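Local coordinates for Boca/mesd chaperone for ywtd beta-propeller-egf protein 1 (Caenorhabditis elegans, PDB 3OFG) that probably acts as an endoplasmic-reticulum chaperone for the maturation of LDL-receptor-type beta-propeller domains, this chain being its structured domain, at residues Val15-Pro20 with Arg29-Lys34. Sequence-based numbering, arbitrary orientation.
Sequences VGVVDP and RPFTEK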
loop_
_atom_site.group_PDB
_atom_site.type_symbol
_atom_site.label_atom_id
_atom_site.label_comp_id
_atom_site.label_asym_id
_atom_site.label_seq_id
_atom_site.Cartn_x
_atom_site.Cartn_y
_atom_site.Cartn_z
ATOM N N VAL A 15 -3.418 7.876 -3.863
ATOM C CA VAL A 15 -4.346 8.976 -4.032
ATOM C C VAL A 15 -4.017 10.063 -3.016
ATOM O O VAL A 15 -4.183 9.863 -1.813
ATOM C CB VAL A 15 -5.791 8.491 -3.818
ATOM C CG1 VAL A 15 -6.765 9.612 -4.073
ATOM C CG2 VAL A 15 -6.090 7.299 -4.711
ATOM N N GLY A 16 -3.496 11.189 -3.481
ATOM C CA GLY A 16 -3.205 12.309 -2.592
ATOM C C GLY A 16 -4.426 13.184 -2.445
ATOM O O GLY A 16 -5.239 13.300 -3.377
ATOM N N VAL A 17 -4.579 13.787 -1.277
ATOM C CA VAL A 17 -5.727 14.607 -0.971
ATOM C C VAL A 17 -5.233 15.980 -0.561
ATOM O O VAL A 17 -4.241 16.110 0.170
ATOM C CB VAL A 17 -6.554 13.959 0.149
ATOM C CG1 VAL A 17 -7.731 14.811 0.565
ATOM C CG2 VAL A 17 -7.024 12.590 -0.314
ATOM N N VAL A 18 -5.919 17.002 -1.077
ATOM C CA VAL A 18 -5.660 18.396 -0.685
ATOM C C VAL A 18 -7.002 19.052 -0.379
ATOM O O VAL A 18 -7.986 18.895 -1.125
ATOM C CB VAL A 18 -4.930 19.168 -1.801
ATOM C CG1 VAL A 18 -4.932 20.690 -1.534
ATOM C CG2 VAL A 18 -3.494 18.705 -1.911
ATOM N N ASP A 19 -7.059 19.757 0.735
ATOM C CA ASP A 19 -8.192 20.603 1.064
ATOM C C ASP A 19 -7.895 21.991 0.500
ATOM O O ASP A 19 -6.979 22.651 0.969
ATOM C CB ASP A 19 -8.347 20.670 2.573
ATOM C CG ASP A 19 -9.509 21.525 3.007
ATOM O OD1 ASP A 19 -10.106 22.243 2.175
ATOM O OD2 ASP A 19 -9.817 21.501 4.221
ATOM N N PRO A 20 -8.651 22.430 -0.523
ATOM C CA PRO A 20 -8.337 23.709 -1.169
ATOM C C PRO A 20 -8.493 24.911 -0.239
ATOM O O PRO A 20 -7.929 25.964 -0.499
ATOM C CB PRO A 20 -9.348 23.777 -2.314
ATOM C CG PRO A 20 -9.742 22.358 -2.560
ATOM C CD PRO A 20 -9.744 21.727 -1.198
ATOM N N ARG A 29 -6.038 14.327 8.154
ATOM C CA ARG A 29 -6.525 12.949 8.180
ATOM C C ARG A 29 -8.044 12.818 8.224
ATOM O O ARG A 29 -8.592 11.954 7.536
ATOM C CB ARG A 29 -5.893 12.131 9.314
ATOM C CG ARG A 29 -6.155 10.633 9.121
ATOM C CD ARG A 29 -5.353 9.783 10.087
ATOM N NE ARG A 29 -3.981 9.616 9.640
ATOM C CZ ARG A 29 -3.499 8.522 9.056
ATOM N NH1 ARG A 29 -4.274 7.469 8.832
ATOM N NH2 ARG A 29 -2.224 8.488 8.699
ATOM N N PRO A 30 -8.756 13.604 9.036
ATOM C CA PRO A 30 -10.223 13.426 9.024
ATOM C C PRO A 30 -10.828 13.647 7.623
ATOM O O PRO A 30 -11.742 12.964 7.198
ATOM C CB PRO A 30 -10.742 14.498 10.000
ATOM C CG PRO A 30 -9.547 14.882 10.837
ATOM C CD PRO A 30 -8.298 14.588 10.036
ATOM N N PHE A 31 -10.296 14.619 6.913
ATOM C CA PHE A 31 -10.770 14.996 5.582
ATOM C C PHE A 31 -10.402 13.894 4.584
ATOM O O PHE A 31 -11.237 13.464 3.772
ATOM C CB PHE A 31 -10.122 16.334 5.248
ATOM C CG PHE A 31 -10.607 16.991 3.996
ATOM C CD1 PHE A 31 -11.735 17.796 4.013
ATOM C CD2 PHE A 31 -9.885 16.910 2.830
ATOM C CE1 PHE A 31 -12.156 18.451 2.857
ATOM C CE2 PHE A 31 -10.312 17.569 1.678
ATOM C CZ PHE A 31 -11.425 18.347 1.714
ATOM N N THR A 32 -9.195 13.372 4.670
ATOM C CA THR A 32 -8.791 12.256 3.807
ATOM C C THR A 32 -9.626 11.025 4.073
ATOM O O THR A 32 -10.082 10.378 3.141
ATOM C CB THR A 32 -7.330 11.955 4.070
ATOM O OG1 THR A 32 -6.597 13.139 3.729
ATOM C CG2 THR A 32 -6.812 10.774 3.248
ATOM N N GLU A 33 -9.902 10.736 5.338
ATOM C CA GLU A 33 -10.707 9.568 5.671
ATOM C C GLU A 33 -12.132 9.761 5.172
ATOM O O GLU A 33 -12.716 8.812 4.601
ATOM C CB GLU A 33 -10.664 9.276 7.170
ATOM C CG GLU A 33 -9.279 8.790 7.616
ATOM C CD GLU A 33 -9.172 8.288 9.037
ATOM O OE1 GLU A 33 -10.197 8.219 9.732
ATOM O OE2 GLU A 33 -8.038 7.936 9.438
ATOM N N LYS A 34 -12.695 10.948 5.309
ATOM C CA LYS A 34 -14.040 11.209 4.842
ATOM C C LYS A 34 -14.123 10.997 3.345
ATOM O O LYS A 34 -14.988 10.270 2.824
ATOM C CB LYS A 34 -14.460 12.638 5.173
ATOM C CG LYS A 34 -15.770 13.052 4.538
ATOM C CD LYS A 34 -16.195 14.460 4.924
ATOM C CE LYS A 34 -17.377 14.929 4.113
ATOM N NZ LYS A 34 -17.814 16.290 4.554
#
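The carboxylate of Asp19 lies flat over one face of the Phe31 ring, the two planes only 7° apart. Asp19 CB sits toward the rim of that face, 3.8 Å from Phe31 CE2, giving a CH-pi contact, and Asp19 CG follows the rim round to Phe31 CZ, 3.9 Å away. With CG anti to the backbone N (chi1 -180°), OD2 is laid above CE1 and OD1 past the rim near CZ. Aspartate fits here because it offers both a flat group to stack and oxygens that accept from Ser21 OG and Gln22 NE2. Phe31, its own CG also anti (chi1 -173°), sends its ring out from the helix; a flat aromatic can give Asp19 a face and Val17 an edge, where Val17 CG1 stands 3.8 Å from Phe31 CD2. Beta-branched Val17 packs CB and both methyls round Thr32 OG1, with CG2 also against the Thr32 methyl. The buried Thr32 hydroxyl has two carbonyl acceptors, Ile28 O and Asp57 O, to share its one proton. Replacing Phe31 with an alanine would probably open a gap beside Val17 and strip the Asp19 carboxylate of its stacking surface. Without hydrogen bonds between the segments, packing seats the first turns of helix 29-45 against the end of inner strand 12-17 and the loop just past it, on the four-stranded antiparallel sheet of this Mesd-family domain, with Trp35 and Phe82 around Phe31 and Val54 of strand 50-56 touching Thr32.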